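Local coordinates for hypothetical protein TM1012 (Thermotoga maritima, PDB 2EWR), which is uncharacterised but is probably a nucleotidyltransferase of the aminoglycoside adenylyltransferase and polymerase beta-like kind, at residues R23-R28 against R70-F75; E32-V37 against Y66-I71; S41-L46 against I137-L142; F75-V80 against E94-G99. All coordinates share one frame; numbering follows the deposited sequence. Where two conformers were deposited one is given.

How the contacts relate
All four contacts lie within the range of the aminoglycoside adenylyltransferase family. Contacts 1 and 2 have centres about 9 Å apart and share Arg70 and Ile71 of helix 62-71. One packs this helix end on helix 16-29, the other on the chain leading into strand 36-39. Contact 4 follows, about 10 Å from contact 1 between centres, and shares Phe75 with it. It pairs strands 76-84 and 88-97 at the edge of the five-stranded mixed sheet. Contact 3, about 21 Å from contact 4 between centres, joins helix 40-46 to strand 135-140. Contact 4 is nested inside the loop it closes. Contacts 1, 2 and 4 thus tie two helices to the sheet, while contact 3 joins late chain to early chain.

Contact 1: residues R23-R28 against R70-F75; sequences RKIYDR and RIFSEF
Arg28 reaches across to the short 3-10 turn that follows helix 62-71 and grips Glu74 end-on. Its NH1 gives a nearly straight bond to Glu74 OE1 (3.0 Å, 171°), and its NH2 bonds Glu74 OE2 at 2.8 Å. Both acceptors lie close to the guanidinium plane, but the carboxylate is turned 42° against it, and OE1 is met from above its own plane. NH1 is also bonded to Ile71 O at 2.9 Å, a more bent bond. Three bonds thus fix the rotation of the guanidinium. Helix 16-29 is joined here to the point where the chain leaves helix 62-71, since Phe72 is the first residue with non-helical backbone angles. Glu74 CG sits between its backbone N and carbonyl carbon (chi1 71°), and a bend at chi2 helps bring the carboxylate back to Arg28. CG also covers one face of the Phe75 ring. The edge of that ring meets the guanidinium face, with Phe75 CE2 3.8 Å from Arg28 NH1. Deeper in, the Phe72 ring directs its edge at the helix backbone, with CZ 3.5 Å from Ile25 O. Arg28 CB rests against Phe72 CZ and Ile71 CG2, 3.6 Å from each.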
# COMPACT_ATOMS: atom_id res chain seq x y z
N ARG A 23 -3.41 -9.23 -10.38
CA ARG A 23 -4.62 -9.94 -10.74
C ARG A 23 -4.98 -11.01 -9.74
O ARG A 23 -6.14 -11.14 -9.35
CB ARG A 23 -4.49 -10.51 -12.16
CG ARG A 23 -5.60 -11.50 -12.53
CD ARG A 23 -6.99 -10.94 -12.44
NE ARG A 23 -7.32 -10.07 -13.56
CZ ARG A 23 -8.54 -9.62 -13.82
NH1 ARG A 23 -9.55 -9.90 -13.00
NH2 ARG A 23 -8.77 -8.86 -14.87
N LYS A 24 -4.02 -11.80 -9.28
CA LYS A 24 -4.34 -12.79 -8.25
C LYS A 24 -4.88 -12.18 -6.96
O LYS A 24 -5.80 -12.71 -6.35
CB LYS A 24 -3.13 -13.68 -7.96
CG LYS A 24 -2.72 -14.56 -9.09
CD LYS A 24 -1.60 -15.51 -8.72
CE LYS A 24 -1.40 -16.52 -9.82
NZ LYS A 24 -0.45 -17.62 -9.47
N ILE A 25 -4.29 -11.06 -6.51
CA ILE A 25 -4.77 -10.33 -5.37
C ILE A 25 -6.18 -9.77 -5.58
O ILE A 25 -7.09 -9.99 -4.78
CB ILE A 25 -3.79 -9.17 -5.02
CG1 ILE A 25 -2.45 -9.72 -4.54
CG2 ILE A 25 -4.36 -8.29 -3.97
CD1 ILE A 25 -1.36 -8.75 -4.49
N TYR A 26 -6.34 -9.06 -6.68
CA TYR A 26 -7.61 -8.45 -7.00
C TYR A 26 -8.71 -9.50 -7.07
O TYR A 26 -9.81 -9.28 -6.55
CB TYR A 26 -7.48 -7.72 -8.32
CG TYR A 26 -8.76 -7.08 -8.83
CD1 TYR A 26 -9.19 -5.88 -8.29
CD2 TYR A 26 -9.45 -7.63 -9.88
CE1 TYR A 26 -10.34 -5.25 -8.76
CE2 TYR A 26 -10.59 -7.00 -10.36
CZ TYR A 26 -11.02 -5.81 -9.77
OH TYR A 26 -12.15 -5.15 -10.25
N ASP A 27 -8.47 -10.64 -7.72
CA ASP A 27 -9.52 -11.62 -7.86
C ASP A 27 -10.03 -12.10 -6.51
O ASP A 27 -11.21 -12.41 -6.36
CB ASP A 27 -9.08 -12.79 -8.72
CG ASP A 27 -9.22 -12.50 -10.19
OD1 ASP A 27 -9.84 -11.48 -10.60
OD2 ASP A 27 -8.68 -13.35 -10.98
N ARG A 28 -9.14 -12.22 -5.53
CA ARG A 28 -9.59 -12.64 -4.19
C ARG A 28 -10.22 -11.55 -3.34
O ARG A 28 -10.92 -11.84 -2.37
CB ARG A 28 -8.46 -13.28 -3.42
CG ARG A 28 -8.06 -14.61 -4.02
CD ARG A 28 -7.57 -15.53 -2.98
NE ARG A 28 -7.18 -16.80 -3.59
CZ ARG A 28 -6.49 -17.76 -2.96
NH1 ARG A 28 -6.14 -17.62 -1.70
NH2 ARG A 28 -6.18 -18.87 -3.62
N ARG A 70 -6.40 -14.23 6.07
CA ARG A 70 -7.28 -15.39 5.93
C ARG A 70 -7.52 -15.70 4.44
O ARG A 70 -7.48 -16.87 3.99
CB ARG A 70 -8.60 -15.14 6.66
CG ARG A 70 -9.56 -16.30 6.56
CD ARG A 70 -10.95 -15.95 7.08
NE ARG A 70 -11.65 -14.91 6.32
CZ ARG A 70 -12.19 -15.06 5.11
NH1 ARG A 70 -12.10 -16.20 4.47
NH2 ARG A 70 -12.80 -14.03 4.55
N ILE A 71 -7.85 -14.65 3.70
CA ILE A 71 -8.19 -14.81 2.27
C ILE A 71 -7.04 -15.39 1.47
O ILE A 71 -7.27 -16.16 0.52
CB ILE A 71 -8.70 -13.47 1.66
CG1 ILE A 71 -10.06 -13.13 2.31
CG2 ILE A 71 -8.77 -13.54 0.15
CD1 ILE A 71 -10.46 -11.68 2.14
N PHE A 72 -5.81 -15.01 1.85
CA PHE A 72 -4.60 -15.45 1.17
C PHE A 72 -3.80 -16.42 2.03
O PHE A 72 -2.56 -16.43 2.01
CB PHE A 72 -3.74 -14.24 0.82
CG PHE A 72 -4.38 -13.36 -0.20
CD1 PHE A 72 -4.21 -13.61 -1.54
CD2 PHE A 72 -5.13 -12.26 0.17
CE1 PHE A 72 -4.83 -12.79 -2.49
CE2 PHE A 72 -5.70 -11.43 -0.76
CZ PHE A 72 -5.56 -11.69 -2.07
N SER A 73 -4.52 -17.23 2.80
CA SER A 73 -3.88 -17.99 3.85
C SER A 73 -2.72 -18.88 3.37
O SER A 73 -1.71 -19.00 4.09
CB SER A 73 -4.90 -18.79 4.67
OG SER A 73 -5.43 -19.85 3.92
N GLU A 74 -2.83 -19.47 2.17
CA GLU A 74 -1.78 -20.37 1.68
C GLU A 74 -0.50 -19.68 1.27
O GLU A 74 0.49 -20.36 1.02
CB GLU A 74 -2.24 -21.28 0.53
CG GLU A 74 -2.50 -20.62 -0.80
CD GLU A 74 -3.94 -20.19 -1.03
OE1 GLU A 74 -4.51 -19.58 -0.11
OE2 GLU A 74 -4.48 -20.48 -2.13
N PHE A 75 -0.50 -18.35 1.18
CA PHE A 75 0.61 -17.53 0.74
C PHE A 75 1.31 -16.78 1.88
O PHE A 75 2.22 -15.99 1.64
CB PHE A 75 0.12 -16.47 -0.24
CG PHE A 75 -0.57 -17.05 -1.46
CD1 PHE A 75 0.16 -17.71 -2.42
CD2 PHE A 75 -1.94 -16.92 -1.64
CE1 PHE A 75 -0.44 -18.23 -3.53
CE2 PHE A 75 -2.55 -17.46 -2.78
CZ PHE A 75 -1.78 -18.10 -3.72

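Contact 2: residues E32-V37 against Y66-I71; sequences EKVNWV and YEIERI. With EDO (1,2-ethanediol), chain F.
Val34 fits its two methyls against the side of helix 62-71. CG1 lies against Ile68, 4.0 Å from Ile68 CG1, and the two side chains cross at about a right angle. CG2 lies 4.1 Å from Ile71 CD1, where the side chains pass in opposite directions. With CG1 anti to the backbone N (chi1 174°), one methyl is given to each isoleucine. Ile71 CD1 also fills the hollow beside the bent chain of Glu32, 3.9 Å from Glu32 CG. At the far end Ile68 CD1 only brushes Trp36 CB. These residues pack the helix over the approach to strand 36-39, an outer strand of the mixed sheet, and Ile68 also rests on Ile58 of the adjacent strand. The polar edge is built on Arg70. It holds Glu67 side-on through NE and NH2, with nearly straight bonds in the guanidinium plane. Glu32 makes no direct salt bridge to this pair, its OE1 standing 4.2 Å from Arg70 NH2. Water links them instead. One molecule donates to both Glu32 OE1 and Glu67 OE1, and probably eases the closeness of two acidic groups. A 1,2-ethanediol, probably from the crystallisation liquor, donates from O2 to Trp36 O at 2.7 Å and accepts from Trp36 N. Lys127 NZ also bonds it.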
# COMPACT_ATOMS: atom_id res chain seq x y z
N GLU A 32 -14.96 -9.14 -1.81
CA GLU A 32 -14.89 -9.23 -0.36
C GLU A 32 -14.99 -7.83 0.27
O GLU A 32 -14.56 -6.83 -0.31
CB GLU A 32 -13.59 -9.91 0.09
CG GLU A 32 -13.42 -11.34 -0.38
CD GLU A 32 -14.37 -12.32 0.28
OE1 GLU A 32 -14.77 -12.08 1.45
OE2 GLU A 32 -14.73 -13.33 -0.37
N LYS A 33 -15.65 -7.80 1.44
CA LYS A 33 -15.87 -6.55 2.18
C LYS A 33 -14.61 -6.18 2.97
O LYS A 33 -14.52 -6.41 4.18
CB LYS A 33 -17.10 -6.67 3.10
CG LYS A 33 -17.66 -5.36 3.51
CD LYS A 33 -19.03 -5.50 4.25
CE LYS A 33 -19.69 -4.13 4.43
N VAL A 34 -13.61 -5.75 2.22
CA VAL A 34 -12.27 -5.36 2.74
C VAL A 34 -11.92 -3.98 2.21
O VAL A 34 -12.08 -3.70 1.00
CB VAL A 34 -11.19 -6.35 2.27
CG1 VAL A 34 -9.77 -5.87 2.67
CG2 VAL A 34 -11.43 -7.71 2.85
N ASN A 35 -11.52 -3.11 3.13
CA ASN A 35 -11.12 -1.74 2.81
C ASN A 35 -9.64 -1.76 2.57
O ASN A 35 -8.89 -1.88 3.53
CB ASN A 35 -11.49 -0.87 4.00
CG ASN A 35 -10.91 0.49 3.96
OD1 ASN A 35 -10.57 1.03 2.89
ND2 ASN A 35 -10.74 1.07 5.17
N TRP A 36 -9.22 -1.75 1.31
CA TRP A 36 -7.80 -1.90 0.94
C TRP A 36 -7.40 -0.88 -0.11
O TRP A 36 -8.23 -0.37 -0.92
CB TRP A 36 -7.47 -3.31 0.47
CG TRP A 36 -8.13 -3.76 -0.82
CD1 TRP A 36 -9.45 -4.09 -1.00
CD2 TRP A 36 -7.50 -3.99 -2.08
NE1 TRP A 36 -9.68 -4.45 -2.30
CE2 TRP A 36 -8.50 -4.45 -2.98
CE3 TRP A 36 -6.18 -3.90 -2.54
CZ2 TRP A 36 -8.24 -4.75 -4.32
CZ3 TRP A 36 -5.92 -4.23 -3.87
CH2 TRP A 36 -6.95 -4.66 -4.74
N VAL A 37 -6.11 -0.60 -0.13
CA VAL A 37 -5.56 0.26 -1.13
C VAL A 37 -4.14 -0.16 -1.42
O VAL A 37 -3.40 -0.50 -0.51
CB VAL A 37 -5.64 1.75 -0.69
CG1 VAL A 37 -4.81 2.03 0.53
CG2 VAL A 37 -5.26 2.66 -1.79
N TYR A 66 -6.26 -8.74 9.03
CA TYR A 66 -6.50 -10.12 9.45
C TYR A 66 -7.35 -10.84 8.42
O TYR A 66 -7.15 -12.05 8.16
CB TYR A 66 -7.08 -10.16 10.87
CG TYR A 66 -6.10 -9.62 11.86
CD1 TYR A 66 -5.10 -10.43 12.38
CD2 TYR A 66 -6.12 -8.28 12.22
CE1 TYR A 66 -4.14 -9.93 13.26
CE2 TYR A 66 -5.16 -7.75 13.09
CZ TYR A 66 -4.18 -8.59 13.62
OH TYR A 66 -3.26 -8.03 14.45
N GLU A 67 -8.27 -10.11 7.80
CA GLU A 67 -9.10 -10.71 6.74
C GLU A 67 -8.29 -11.05 5.51
O GLU A 67 -8.50 -12.11 4.88
CB GLU A 67 -10.29 -9.80 6.37
CG GLU A 67 -11.46 -10.00 7.25
CD GLU A 67 -12.11 -11.37 6.95
OE1 GLU A 67 -12.82 -11.50 5.94
OE2 GLU A 67 -11.83 -12.32 7.68
N ILE A 68 -7.37 -10.16 5.12
CA ILE A 68 -6.50 -10.44 4.00
C ILE A 68 -5.62 -11.68 4.25
O ILE A 68 -5.47 -12.56 3.37
CB ILE A 68 -5.64 -9.19 3.64
CG1 ILE A 68 -6.53 -8.14 3.02
CG2 ILE A 68 -4.49 -9.55 2.69
CD1 ILE A 68 -5.87 -6.77 2.82
N GLU A 69 -5.10 -11.77 5.47
CA GLU A 69 -4.34 -12.97 5.85
C GLU A 69 -5.16 -14.25 5.63
O GLU A 69 -4.69 -15.21 5.05
CB GLU A 69 -3.88 -12.90 7.30
CG GLU A 69 -3.09 -14.18 7.67
CD GLU A 69 -2.74 -14.34 9.13
OE1 GLU A 69 -2.61 -13.35 9.85
OE2 GLU A 69 -2.58 -15.52 9.55
N ARG A 70 -6.40 -14.23 6.07
CA ARG A 70 -7.28 -15.39 5.93
C ARG A 70 -7.52 -15.70 4.44
O ARG A 70 -7.48 -16.87 3.99
CB ARG A 70 -8.60 -15.14 6.66
CG ARG A 70 -9.56 -16.30 6.56
CD ARG A 70 -10.95 -15.95 7.08
NE ARG A 70 -11.65 -14.91 6.32
CZ ARG A 70 -12.19 -15.06 5.11
NH1 ARG A 70 -12.10 -16.20 4.47
NH2 ARG A 70 -12.80 -14.03 4.55
N ILE A 71 -7.85 -14.65 3.70
CA ILE A 71 -8.19 -14.81 2.27
C ILE A 71 -7.04 -15.39 1.47
O ILE A 71 -7.27 -16.16 0.52
CB ILE A 71 -8.70 -13.47 1.66
CG1 ILE A 71 -10.06 -13.13 2.31
CG2 ILE A 71 -8.77 -13.54 0.15
CD1 ILE A 71 -10.46 -11.68 2.14
C1 EDO F . -12.15 -0.81 -3.00
O1 EDO F . -13.43 -0.90 -2.41
C2 EDO F . -11.27 -1.52 -2.01
O2 EDO F . -10.92 -0.57 -1.05
O HOH W 1 -13.82 -10.50 3.68
O HOH W 2 -15.49 -13.96 2.86
O HOH W 3 -13.85 -15.65 1.66

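Contact 3: residues S41-L46 against I137-L142; sequences SLSFAL and IPVLSL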
# COMPACT_ATOMS: atom_id res chain seq x y z
N SER A 41 5.34 1.82 -4.42
CA SER A 41 5.82 1.79 -5.79
C SER A 41 4.81 1.29 -6.80
O SER A 41 4.70 1.84 -7.88
CB SER A 41 7.12 0.96 -5.89
OG SER A 41 6.90 -0.40 -5.60
N LEU A 42 4.08 0.23 -6.47
CA LEU A 42 3.09 -0.26 -7.43
C LEU A 42 1.98 0.76 -7.67
O LEU A 42 1.52 0.92 -8.82
CB LEU A 42 2.47 -1.61 -7.02
CG LEU A 42 1.44 -2.16 -8.02
CD1 LEU A 42 2.06 -2.39 -9.39
CD2 LEU A 42 0.89 -3.49 -7.48
N SER A 43 1.53 1.44 -6.61
CA SER A 43 0.53 2.48 -6.76
C SER A 43 1.07 3.62 -7.64
O SER A 43 0.38 4.12 -8.53
CB SER A 43 0.14 3.03 -5.40
OG SER A 43 -0.69 4.15 -5.52
N PHE A 44 2.28 4.05 -7.38
CA PHE A 44 2.89 5.11 -8.17
C PHE A 44 2.91 4.71 -9.65
O PHE A 44 2.47 5.45 -10.53
CB PHE A 44 4.33 5.38 -7.71
CG PHE A 44 4.48 5.75 -6.24
CD1 PHE A 44 3.44 6.25 -5.51
CD2 PHE A 44 5.70 5.59 -5.60
CE1 PHE A 44 3.59 6.62 -4.21
CE2 PHE A 44 5.87 5.94 -4.27
CZ PHE A 44 4.80 6.47 -3.57
N ALA A 45 3.40 3.51 -9.91
CA ALA A 45 3.48 2.98 -11.28
C ALA A 45 2.11 2.88 -11.95
O ALA A 45 1.96 3.33 -13.10
CB ALA A 45 4.14 1.65 -11.29
N LEU A 46 1.11 2.36 -11.24
CA LEU A 46 -0.26 2.32 -11.78
C LEU A 46 -0.80 3.68 -12.15
O LEU A 46 -1.62 3.82 -13.07
CB LEU A 46 -1.20 1.63 -10.80
CG LEU A 46 -0.99 0.12 -10.63
CD1 LEU A 46 -1.80 -0.36 -9.47
CD2 LEU A 46 -1.41 -0.61 -11.91
N ILE A 137 -8.54 -0.89 -9.61
CA ILE A 137 -7.62 -1.03 -8.47
C ILE A 137 -7.66 0.20 -7.57
O ILE A 137 -7.46 1.33 -8.07
CB ILE A 137 -6.18 -1.24 -8.98
CG1 ILE A 137 -6.09 -2.46 -9.94
CG2 ILE A 137 -5.19 -1.35 -7.83
CD1 ILE A 137 -6.47 -3.78 -9.31
N PRO A 138 -7.86 0.02 -6.27
CA PRO A 138 -7.77 1.15 -5.35
C PRO A 138 -6.31 1.48 -5.10
O PRO A 138 -5.50 0.59 -4.77
CB PRO A 138 -8.49 0.64 -4.11
CG PRO A 138 -8.23 -0.84 -4.14
CD PRO A 138 -8.18 -1.24 -5.55
N VAL A 139 -5.98 2.77 -5.27
CA VAL A 139 -4.63 3.26 -5.05
C VAL A 139 -4.69 4.53 -4.19
O VAL A 139 -5.72 5.17 -4.03
CB VAL A 139 -3.92 3.58 -6.38
CG1 VAL A 139 -3.80 2.31 -7.23
CG2 VAL A 139 -4.69 4.70 -7.17
N LEU A 140 -3.55 4.84 -3.58
CA LEU A 140 -3.53 5.95 -2.64
C LEU A 140 -3.14 7.24 -3.34
O LEU A 140 -2.25 7.27 -4.18
CB LEU A 140 -2.57 5.61 -1.51
CG LEU A 140 -2.56 6.48 -0.27
CD1 LEU A 140 -3.92 6.57 0.38
CD2 LEU A 140 -1.55 5.90 0.72
N SER A 141 -3.79 8.32 -2.94
CA SER A 141 -3.46 9.65 -3.42
C SER A 141 -1.94 9.90 -3.44
O SER A 141 -1.24 9.77 -2.42
CB SER A 141 -4.13 10.67 -2.50
OG SER A 141 -3.63 11.97 -2.72
N LEU A 142 -1.43 10.36 -4.59
CA LEU A 142 -0.01 10.66 -4.68
C LEU A 142 0.38 11.84 -3.80
O LEU A 142 1.47 11.83 -3.21
CB LEU A 142 0.37 10.96 -6.12
CG LEU A 142 0.21 9.78 -7.09
CD1 LEU A 142 0.62 10.24 -8.51
CD2 LEU A 142 1.08 8.65 -6.67
O HOH W 4 0.30 6.18 -4.17
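Helix segment 41-46 crosses strand segment 137-140 nearly at right angles, at 107° between their directions, with the axes 8.0 Å apart at their closest. Ser43 and Val139 make the nearest backbone approach, 5.5 Å between their CA atoms. The small side chain of Ser43 is consistent with so close an approach. Its OG, anti to the backbone N (chi1 172°), lies 3.4 Å from Val139 CB. That hydroxyl gives its proton to a water at 2.6 Å from OG, and the water donates in turn to Leu140 O. Gln47 NE2 bonds both Ser43 OG and Leu140 O, so the same polar atoms are bridged twice. One turn along the helix, Leu46 uses a single methyl. Its CD1 rests on two branched side chains together, 3.9 Å from Ile137 CG2 and 4.0 Å from Val139 CG1. On the other flank Leu142 CD2 leans obliquely on the Phe44 ring, 3.6 Å from Phe44 CD1. The contact is buried between neighbours. Strand 127-132 sends Thr132 to Leu46 and Ile137. Strand 36-39 sets Val38 against Ile137, and Val37 and Thr39 against Leu140. Helix 155-167 covers Phe44 with Leu161 and Leu142 with Trp164 and Leu165.

Contact 4: residues F75-V80 against E94-G99; sequences FVSKKV and ELIIDG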
# COMPACT_ATOMS: atom_id res chain seq x y z
N PHE A 75 -0.50 -18.35 1.18
CA PHE A 75 0.61 -17.53 0.74
C PHE A 75 1.31 -16.78 1.88
O PHE A 75 2.22 -15.99 1.64
CB PHE A 75 0.12 -16.47 -0.24
CG PHE A 75 -0.57 -17.05 -1.46
CD1 PHE A 75 0.16 -17.71 -2.42
CD2 PHE A 75 -1.94 -16.92 -1.64
CE1 PHE A 75 -0.44 -18.23 -3.53
CE2 PHE A 75 -2.55 -17.46 -2.78
CZ PHE A 75 -1.78 -18.10 -3.72
N VAL A 76 0.86 -16.98 3.11
CA VAL A 76 1.36 -16.21 4.25
C VAL A 76 2.78 -16.60 4.61
O VAL A 76 3.06 -17.78 4.88
CB VAL A 76 0.47 -16.39 5.49
CG1 VAL A 76 1.07 -15.75 6.68
CG2 VAL A 76 -0.91 -15.86 5.20
N SER A 77 3.67 -15.61 4.61
CA SER A 77 5.02 -15.74 5.08
C SER A 77 5.26 -15.13 6.46
O SER A 77 6.18 -15.54 7.17
CB SER A 77 5.97 -15.13 4.06
OG SER A 77 5.64 -13.78 3.83
N LYS A 78 4.44 -14.16 6.83
CA LYS A 78 4.43 -13.59 8.17
C LYS A 78 2.97 -13.34 8.57
O LYS A 78 2.24 -12.58 7.90
CB LYS A 78 5.22 -12.26 8.24
CG LYS A 78 5.20 -11.65 9.66
CD LYS A 78 5.70 -10.20 9.70
CE LYS A 78 5.65 -9.62 11.08
NZ LYS A 78 4.32 -9.66 11.75
N LYS A 79 2.53 -13.99 9.64
CA LYS A 79 1.16 -13.79 10.10
C LYS A 79 1.04 -12.35 10.58
O LYS A 79 1.98 -11.76 11.10
CB LYS A 79 0.80 -14.75 11.22
CG LYS A 79 0.76 -16.17 10.75
CD LYS A 79 0.39 -17.15 11.80
CE LYS A 79 0.38 -18.55 11.22
NZ LYS A 79 0.20 -19.62 12.28
N VAL A 80 -0.14 -11.78 10.39
CA VAL A 80 -0.40 -10.43 10.83
C VAL A 80 -0.33 -10.32 12.34
O VAL A 80 -0.95 -11.08 13.09
CB VAL A 80 -1.79 -9.94 10.33
CG1 VAL A 80 -2.08 -8.56 10.87
CG2 VAL A 80 -1.76 -9.91 8.81
N GLU A 94 2.74 -10.52 5.97
CA GLU A 94 3.35 -10.63 4.65
C GLU A 94 2.88 -11.88 3.95
O GLU A 94 2.70 -12.93 4.58
CB GLU A 94 4.87 -10.65 4.78
CG GLU A 94 5.60 -10.54 3.47
CD GLU A 94 7.09 -10.73 3.66
OE1 GLU A 94 7.55 -11.88 3.81
OE2 GLU A 94 7.79 -9.71 3.64
N LEU A 95 2.66 -11.72 2.65
CA LEU A 95 2.45 -12.81 1.72
C LEU A 95 3.61 -12.91 0.76
O LEU A 95 4.34 -11.95 0.50
CB LEU A 95 1.15 -12.62 0.91
CG LEU A 95 -0.05 -12.04 1.59
CD1 LEU A 95 -1.18 -11.74 0.59
CD2 LEU A 95 -0.51 -13.01 2.67
N ILE A 96 3.76 -14.13 0.22
CA ILE A 96 4.61 -14.32 -0.95
C ILE A 96 3.78 -15.02 -1.99
O ILE A 96 3.26 -16.11 -1.74
CB ILE A 96 5.92 -15.07 -0.64
CG1 ILE A 96 6.73 -14.29 0.41
CG2 ILE A 96 6.70 -15.29 -1.94
CD1 ILE A 96 7.98 -14.96 0.89
N ILE A 97 3.59 -14.37 -3.15
CA ILE A 97 2.81 -14.93 -4.27
C ILE A 97 3.71 -14.96 -5.50
O ILE A 97 4.17 -13.94 -5.97
CB ILE A 97 1.54 -14.11 -4.57
CG1 ILE A 97 0.69 -13.96 -3.31
CG2 ILE A 97 0.74 -14.77 -5.65
CD1 ILE A 97 -0.50 -13.00 -3.46
N ASP A 98 3.96 -16.16 -6.00
CA ASP A 98 4.84 -16.32 -7.15
C ASP A 98 6.15 -15.56 -6.98
O ASP A 98 6.63 -14.89 -7.88
CB ASP A 98 4.10 -16.00 -8.41
CG ASP A 98 2.90 -16.95 -8.61
OD1 ASP A 98 3.06 -18.21 -8.44
OD2 ASP A 98 1.79 -16.43 -8.89
N GLY A 99 6.74 -15.68 -5.80
CA GLY A 99 8.02 -15.06 -5.54
C GLY A 99 8.04 -13.57 -5.26
O GLY A 99 9.12 -12.98 -5.05
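Ile97 lays its CG1 over one face of the Phe75 ring, 4.1 Å from the ring centroid and offset toward the rim. This is a CH-pi contact, and Val21, Lys24 and Ile25 of helix 16-29 also touch Ile97. Next to it Phe75 CB faces Leu95 CB. Val76 CG2 then meets Leu95 CD2 at 3.8 Å, although the CB atoms of these two residues diverge. The backbones are joined as the antiparallel hairpin of strands 76-84 and 88-97. Ile96 N bonds Phe75 O at 2.8 Å, and Glu94 N bonds Lys78 O. Between these bonds the register slips by one residue. Ser77 and Lys78 both face Glu94, a classic beta bulge. Glu94 O takes both amides, Ser77 N at 2.9 Å and Lys78 N at 3.1 Å. Both come from the same face of its carbonyl plane. At the outer edge, in the conformer given, Ser77 OG donates to Glu94 OE1 at 2.7 Å, on the anti lone pair. Glu94 has a second conformer, so this bond may be only part-time. OG reaches it from between its own backbone N and carbonyl carbon (chi1 58°). Ile96 CG1 packs beside the same hydroxyl. In this conformer Glu94 OE2 lies close to Glu103 OE2. The bulge is therefore held chiefly by the backbone bonds to Glu94 O, with the hydroxyl probably adding to them.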